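Local coordinates for protein dihydrodipicolinate synthase (PDB 3B4U) that probably catalyses the condensation of pyruvate with aspartate semialdehyde, a step of lysine biosynthesis, at residues 9-14 with 27-32; 41-46 with 63-68; 20-25 with 260-265. One frame throughout, in Å; residues are numbered along the deposited sequence.

Contact 1: residues 9-14 with 27-32; sequences AALTTP and IAHARR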
# COMPACT_ATOMS: atom_id res chain seq x y z
N ALA B 9 17.51 -13.23 -8.02
CA ALA B 9 17.63 -11.79 -8.26
C ALA B 9 16.35 -11.12 -7.88
O ALA B 9 15.26 -11.56 -8.29
CB ALA B 9 17.94 -11.51 -9.71
N ALA B 10 16.43 -10.02 -7.13
CA ALA B 10 15.28 -9.15 -6.89
C ALA B 10 15.21 -8.29 -8.15
O ALA B 10 15.75 -7.19 -8.21
CB ALA B 10 15.49 -8.30 -5.61
N LEU B 11 14.60 -8.82 -9.20
CA LEU B 11 14.87 -8.35 -10.55
C LEU B 11 14.38 -6.92 -10.73
O LEU B 11 13.24 -6.59 -10.44
CB LEU B 11 14.18 -9.26 -11.58
CG LEU B 11 14.79 -9.20 -12.96
CD1 LEU B 11 16.10 -9.97 -13.03
CD2 LEU B 11 13.78 -9.70 -14.01
N THR B 12 15.22 -6.08 -11.32
CA THR B 12 14.83 -4.74 -11.71
C THR B 12 13.90 -4.80 -12.93
O THR B 12 14.00 -5.68 -13.78
CB THR B 12 16.09 -3.91 -12.00
OG1 THR B 12 17.01 -4.67 -12.80
CG2 THR B 12 16.80 -3.52 -10.71
N THR B 13 13.02 -3.80 -13.00
CA THR B 13 12.03 -3.69 -14.06
C THR B 13 12.43 -2.52 -14.94
O THR B 13 12.46 -1.39 -14.45
CB THR B 13 10.63 -3.45 -13.48
OG1 THR B 13 10.28 -4.53 -12.60
CG2 THR B 13 9.59 -3.36 -14.59
N PRO B 14 12.71 -2.75 -16.24
CA PRO B 14 13.11 -1.67 -17.13
C PRO B 14 11.90 -1.00 -17.76
O PRO B 14 10.99 -1.68 -18.19
CB PRO B 14 13.96 -2.38 -18.18
CG PRO B 14 13.35 -3.75 -18.29
CD PRO B 14 12.76 -4.05 -16.91
N ILE B 27 13.29 -9.59 -19.86
CA ILE B 27 13.53 -11.01 -20.03
C ILE B 27 15.02 -11.28 -20.26
O ILE B 27 15.58 -12.21 -19.72
CB ILE B 27 12.65 -11.58 -21.16
CG1 ILE B 27 11.20 -11.59 -20.68
CG2 ILE B 27 13.10 -12.94 -21.58
CD1 ILE B 27 10.15 -11.81 -21.75
N ALA B 28 15.65 -10.46 -21.08
CA ALA B 28 17.10 -10.62 -21.34
C ALA B 28 17.93 -10.44 -20.05
O ALA B 28 18.88 -11.17 -19.81
CB ALA B 28 17.55 -9.65 -22.45
N HIS B 29 17.51 -9.49 -19.23
CA HIS B 29 18.16 -9.28 -17.95
C HIS B 29 17.96 -10.48 -17.03
O HIS B 29 18.91 -10.94 -16.39
CB HIS B 29 17.67 -7.97 -17.33
CG HIS B 29 18.26 -7.68 -16.01
ND1 HIS B 29 19.62 -7.54 -15.81
CD2 HIS B 29 17.65 -7.50 -14.81
CE1 HIS B 29 19.81 -7.29 -14.52
NE2 HIS B 29 18.64 -7.26 -13.89
N ALA B 30 16.76 -11.02 -16.99
CA ALA B 30 16.51 -12.23 -16.22
C ALA B 30 17.42 -13.37 -16.69
O ALA B 30 18.02 -14.07 -15.89
CB ALA B 30 15.05 -12.64 -16.32
N ARG B 31 17.51 -13.57 -18.00
CA ARG B 31 18.35 -14.64 -18.53
C ARG B 31 19.81 -14.43 -18.14
O ARG B 31 20.51 -15.39 -17.82
CB ARG B 31 18.26 -14.69 -20.05
CG ARG B 31 16.93 -15.22 -20.55
CD ARG B 31 16.80 -16.71 -20.39
NE ARG B 31 15.63 -17.25 -21.11
CZ ARG B 31 15.14 -18.48 -20.96
NH1 ARG B 31 14.09 -18.83 -21.66
NH2 ARG B 31 15.68 -19.36 -20.13
N ARG B 32 20.27 -13.19 -18.17
CA ARG B 32 21.65 -12.87 -17.76
C ARG B 32 21.86 -13.22 -16.29
O ARG B 32 22.85 -13.85 -15.92
CB ARG B 32 21.94 -11.40 -18.04
CG ARG B 32 23.25 -10.92 -17.44
CD ARG B 32 23.66 -9.53 -17.94
NE ARG B 32 22.60 -8.56 -17.70
CZ ARG B 32 22.15 -7.66 -18.55
NH1 ARG B 32 22.72 -7.53 -19.74
NH2 ARG B 32 21.12 -6.91 -18.23

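Contact 2: residues 41-46 with 63-68; sequences VTLFGT and SSFIAA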
# COMPACT_ATOMS: atom_id res chain seq x y z
N VAL B 41 14.57 -15.90 -10.49
CA VAL B 41 14.37 -14.47 -10.47
C VAL B 41 13.06 -14.16 -9.80
O VAL B 41 12.05 -14.84 -10.02
CB VAL B 41 14.45 -13.87 -11.92
CG1 VAL B 41 15.86 -14.02 -12.52
CG2 VAL B 41 13.39 -14.47 -12.88
N THR B 42 13.08 -13.11 -9.00
CA THR B 42 11.88 -12.63 -8.30
C THR B 42 11.41 -11.39 -9.05
O THR B 42 12.12 -10.39 -9.15
CB THR B 42 12.16 -12.30 -6.84
OG1 THR B 42 12.52 -13.50 -6.17
CG2 THR B 42 10.96 -11.71 -6.17
N LEU B 43 10.20 -11.48 -9.60
CA LEU B 43 9.58 -10.38 -10.31
C LEU B 43 8.66 -9.61 -9.39
O LEU B 43 8.00 -10.21 -8.55
CB LEU B 43 8.73 -10.93 -11.47
CG LEU B 43 9.45 -11.88 -12.41
CD1 LEU B 43 8.52 -12.23 -13.58
CD2 LEU B 43 10.82 -11.37 -12.87
N PHE B 44 8.60 -8.29 -9.55
CA PHE B 44 7.61 -7.48 -8.86
C PHE B 44 7.88 -7.42 -7.37
O PHE B 44 6.95 -7.23 -6.58
CB PHE B 44 6.13 -7.93 -9.12
CG PHE B 44 5.87 -8.49 -10.50
CD1 PHE B 44 6.14 -7.78 -11.64
CD2 PHE B 44 5.30 -9.76 -10.62
CE1 PHE B 44 5.89 -8.32 -12.87
CE2 PHE B 44 5.03 -10.27 -11.89
CZ PHE B 44 5.33 -9.56 -12.98
N GLY B 45 9.14 -7.54 -6.95
CA GLY B 45 9.50 -7.25 -5.56
C GLY B 45 9.78 -5.77 -5.40
O GLY B 45 9.56 -4.96 -6.30
N THR B 46 10.35 -5.41 -4.25
CA THR B 46 10.65 -4.03 -3.95
C THR B 46 11.62 -3.44 -4.99
O THR B 46 11.39 -2.36 -5.53
CB THR B 46 11.21 -3.92 -2.54
OG1 THR B 46 10.25 -4.44 -1.60
CG2 THR B 46 11.56 -2.49 -2.16
N SER B 63 3.06 -13.70 -18.28
CA SER B 63 2.74 -14.47 -19.48
C SER B 63 3.89 -14.38 -20.48
O SER B 63 4.26 -15.38 -21.11
CB SER B 63 1.44 -13.93 -20.06
OG SER B 63 1.10 -14.63 -21.24
N SER B 64 4.44 -13.19 -20.69
CA SER B 64 5.56 -13.03 -21.62
C SER B 64 6.81 -13.77 -21.17
O SER B 64 7.51 -14.36 -22.00
CB SER B 64 5.87 -11.56 -21.81
OG SER B 64 4.82 -10.88 -22.47
N PHE B 65 7.10 -13.76 -19.87
CA PHE B 65 8.25 -14.53 -19.36
C PHE B 65 8.09 -16.00 -19.69
O PHE B 65 9.05 -16.66 -20.13
CB PHE B 65 8.36 -14.38 -17.84
CG PHE B 65 9.36 -13.34 -17.39
CD1 PHE B 65 9.12 -11.99 -17.58
CD2 PHE B 65 10.55 -13.73 -16.76
CE1 PHE B 65 10.08 -11.06 -17.18
CE2 PHE B 65 11.50 -12.80 -16.39
CZ PHE B 65 11.26 -11.46 -16.60
N ILE B 66 6.89 -16.53 -19.46
CA ILE B 66 6.64 -17.95 -19.69
C ILE B 66 6.68 -18.28 -21.18
O ILE B 66 7.28 -19.28 -21.58
CB ILE B 66 5.34 -18.36 -18.98
CG1 ILE B 66 5.58 -18.25 -17.47
CG2 ILE B 66 4.95 -19.78 -19.37
CD1 ILE B 66 4.35 -18.45 -16.59
N ALA B 67 6.12 -17.42 -22.02
CA ALA B 67 6.18 -17.63 -23.47
C ALA B 67 7.61 -17.57 -23.99
O ALA B 67 7.96 -18.27 -24.94
CB ALA B 67 5.31 -16.63 -24.20
N ALA B 68 8.47 -16.78 -23.34
CA ALA B 68 9.88 -16.64 -23.69
C ALA B 68 10.71 -17.84 -23.19
O ALA B 68 11.92 -17.87 -23.37
CB ALA B 68 10.44 -15.34 -23.16

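Contact 3: residues 20-25 with 260-265; sequences TVDIDA and ETIWSD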
# COMPACT_ATOMS: atom_id res chain seq x y z
N THR B 20 6.20 2.59 -20.36
CA THR B 20 5.78 1.17 -20.39
C THR B 20 6.97 0.25 -20.10
O THR B 20 8.12 0.66 -20.24
CB THR B 20 5.15 0.79 -21.73
OG1 THR B 20 6.11 0.93 -22.77
CG2 THR B 20 3.93 1.67 -22.02
N VAL B 21 6.71 -0.97 -19.69
CA VAL B 21 7.76 -1.94 -19.40
C VAL B 21 8.42 -2.40 -20.68
O VAL B 21 7.74 -2.72 -21.64
CB VAL B 21 7.19 -3.10 -18.57
CG1 VAL B 21 8.25 -4.24 -18.39
CG2 VAL B 21 6.70 -2.59 -17.22
N ASP B 22 9.74 -2.42 -20.71
CA ASP B 22 10.51 -3.01 -21.82
C ASP B 22 10.64 -4.48 -21.57
O ASP B 22 11.57 -4.96 -20.93
CB ASP B 22 11.86 -2.33 -21.95
CG ASP B 22 12.60 -2.69 -23.21
OD1 ASP B 22 12.40 -3.80 -23.71
OD2 ASP B 22 13.43 -1.89 -23.67
N ILE B 23 9.65 -5.22 -22.04
CA ILE B 23 9.57 -6.62 -21.70
C ILE B 23 10.74 -7.43 -22.27
O ILE B 23 11.28 -8.31 -21.59
CB ILE B 23 8.21 -7.23 -22.13
CG1 ILE B 23 8.05 -8.65 -21.61
CG2 ILE B 23 8.03 -7.23 -23.66
CD1 ILE B 23 8.14 -8.80 -20.12
N ASP B 24 11.20 -7.11 -23.48
CA ASP B 24 12.33 -7.84 -24.02
C ASP B 24 13.58 -7.60 -23.19
O ASP B 24 14.32 -8.56 -22.94
CB ASP B 24 12.60 -7.47 -25.50
CG ASP B 24 11.49 -7.92 -26.44
OD1 ASP B 24 10.64 -8.75 -26.07
OD2 ASP B 24 11.52 -7.44 -27.60
N ALA B 25 13.83 -6.36 -22.81
CA ALA B 25 14.99 -6.05 -21.97
C ALA B 25 14.89 -6.73 -20.62
O ALA B 25 15.90 -7.21 -20.07
CB ALA B 25 15.13 -4.54 -21.77
N GLU B 260 23.80 -0.96 -20.61
CA GLU B 260 22.42 -0.76 -21.04
C GLU B 260 21.87 0.50 -20.41
O GLU B 260 21.71 0.59 -19.19
CB GLU B 260 21.57 -1.99 -20.69
CG GLU B 260 22.01 -3.24 -21.46
CD GLU B 260 21.43 -4.52 -20.97
OE1 GLU B 260 20.61 -4.52 -20.04
OE2 GLU B 260 21.79 -5.55 -21.56
N THR B 261 21.54 1.49 -21.23
CA THR B 261 21.06 2.77 -20.74
C THR B 261 19.62 2.71 -20.20
O THR B 261 19.24 3.60 -19.45
CB THR B 261 21.12 3.85 -21.85
OG1 THR B 261 20.34 3.40 -22.95
CG2 THR B 261 22.56 4.08 -22.30
N ILE B 262 18.86 1.70 -20.61
CA ILE B 262 17.44 1.62 -20.25
C ILE B 262 17.20 1.70 -18.73
O ILE B 262 16.20 2.27 -18.29
CB ILE B 262 16.79 0.36 -20.86
CG1 ILE B 262 15.25 0.41 -20.84
CG2 ILE B 262 17.28 -0.91 -20.18
CD1 ILE B 262 14.69 1.08 -22.05
N TRP B 263 18.13 1.21 -17.92
CA TRP B 263 17.87 1.01 -16.50
C TRP B 263 17.80 2.28 -15.73
O TRP B 263 17.26 2.24 -14.64
CB TRP B 263 18.93 0.08 -15.90
CG TRP B 263 18.92 -1.21 -16.60
CD1 TRP B 263 19.78 -1.60 -17.57
CD2 TRP B 263 17.95 -2.26 -16.46
NE1 TRP B 263 19.42 -2.83 -18.05
CE2 TRP B 263 18.29 -3.26 -17.38
CE3 TRP B 263 16.84 -2.47 -15.62
CZ2 TRP B 263 17.55 -4.42 -17.51
CZ3 TRP B 263 16.10 -3.62 -15.75
CH2 TRP B 263 16.46 -4.60 -16.68
N SER B 264 18.25 3.40 -16.33
CA SER B 264 18.24 4.71 -15.69
C SER B 264 16.87 4.99 -15.12
O SER B 264 16.72 5.22 -13.88
CB SER B 264 18.77 5.82 -16.65
OG SER B 264 18.17 5.74 -17.93
N ASP B 265 15.89 4.86 -16.01
CA ASP B 265 14.54 5.29 -15.78
C ASP B 265 13.86 4.50 -14.66
O ASP B 265 13.95 3.27 -14.59
CB ASP B 265 13.70 5.21 -17.06
CG ASP B 265 13.96 6.36 -18.03
OD1 ASP B 265 14.71 7.27 -17.66
OD2 ASP B 265 13.42 6.30 -19.15
O HOH W 1 18.42 -6.37 -20.92

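Contact 1: residues 9-14 with 27-32
The first beta-alpha-beta unit of the TIM barrel is a worked example of how a helix is seated on its sheet, and Leu11 and His29 carry the seam between strand 6-10, with the residues that follow it, and helix 23-35. The two side chains run alongside one another, pointing opposite ways. Leu11 CD1 comes within 3.4 Å of His29 CD2, and its CG follows at 3.8 Å from the same carbon, whereas the other methyl, CD2, rests 3.9 Å from Ala30 CB. One leucine fork therefore straddles two successive helix residues. His29 reaches it because its CG lies opposite the backbone N (chi1 179°), which extends the imidazole out from the helix.

The ring is gripped at both nitrogens. Arg32 NH2 donates to His29 ND1 over 2.9 Å, at an N-H...N angle of 166°, with the acceptor nearly in the guanidinium plane and the donor tilted 19° from the imidazole plane. NE2 is hydrogen-bonded to Asn215 OD1, the same oxygen that binds Thr12 N. This pairing should fix the rotation of the imidazole and is consistent with a neutral ring whose proton sits on NE2. Thr12 OG1 also approaches NE2, at 3.2 Å, its side chain lying roughly perpendicular to the histidine's.

Around this seam, Val41 and Leu43 of strand 40-43 continue the apolar layer beneath Leu11, and Val41 also touches Ala30. On another flank, helix 246-258 brings Val254 against His29 and Val250 against Thr12, while Ala10 is bonded through its backbone to Ser211, closing the barrel between its first and last strands.

Contact 2: residues 41-46 with 63-68
Thr46 OG1 is gripped by two tyrosine hydroxyls, Tyr139 OH of its own chain and Tyr109 OH of the second subunit. This threonine and two tyrosines, one lent by a neighbour, are consistent with the proton-relay triad known from dihydrodipicolinate synthases. The threonine sits on the loop that leaves strand 40-43, and the strand just before that loop packs on helix 57-67, the next helix of the beta-alpha-beta unit formed by strand 40-43, helix 57-67 and strand 75-79.

Leu43 and Phe65 do most of the work, reaching toward each other across the seam. Leu43 CD1 stands almost exactly over the middle of the Phe65 ring, 3.9 Å from the centroid and only 2° off the ring normal, a nearly ideal CH-pi contact. Its sister methyl lies further along the ring, with Leu43 CD2 at 3.8 Å from Phe65 CZ. Leu43 CG, turned opposite the carbonyl carbon (chi1 -52°), aims the fork at the helix. Two residues earlier on the strand, Val41 CG2 makes a looser approach to Phe65 CE2, at 4.3 Å, and meets the ring obliquely.

Leu43 is flanked by a second aromatic group as well. Its CB lies 3.6 Å above the plane of the Phe44 ring, over the centre, so the leucine is bounded by two phenyl faces, one met by its root and one by its methyl.

Phe65 thus fills the seam between layers: Ile27 and Ala30 of helix 23-35 press on it from the preceding unit, Ile70 touches it from the following loop, and Ile75 comes from the next strand, 75-79.

Contact 3: residues 20-25 with 260-265
A single water makes the polar link between the two segments, donating to Ala25 O over 2.8 Å and to Glu260 OE1 over 3.0 Å. That carboxylate oxygen has a second donor: Trp263 NE1 donates to Glu260 OE1 over 2.9 Å, nearly straight at 170°; the acceptor lies in the indole plane and uses its anti lone pair. With Glu260 OE2 held by Arg32 in a salt bridge, both oxygens of the carboxylate are engaged, and the indole is held in its rotation. Ala25 O also comes within 4.1 Å of Trp263 CZ2.

In the fold, this joins the start of helix 23-35, the first helix of the barrel, to the loop between the C-terminal helices 246-258 and 275-289. Asp22 is the N-cap of the barrel helix. Its OD1 accepts from Ala25 N at 3.1 Å, met from well above the carboxylate plane, while OD2 lies 3.6 Å from Ile262 CD1 and has Lys16 as a distant, weak ionic partner. The isoleucine reaches that far because its CG1 branch extends opposite the backbone N (chi1 -164°). Its other branch, CG2, sits 3.5 Å above the Trp263 ring plane, toward the rim, and the indole also packs on Pro14 and Thr12.

In the fold
Read from the N terminus, contact 1 opens on strand 6-10 and the residues that follow it and closes a short loop on helix 23-35. Before it closes, residues 20-25 have already begun contact 3, so those two cross, sharing helix 23-35; a backbone bond from Asp22 N to Pro14 O also ties them. Contact 2 follows in series, closing the next loop from strand 40-43 to helix 57-67. Both of its segments fall between those of contact 3, which is completed only at residues 260-265, and Ile23 packs on Ser64 between them. Contacts 1 and 2 thus join successive units of the parallel barrel, whereas contact 3 fastens the first barrel helix to the loop between the C-terminal helices.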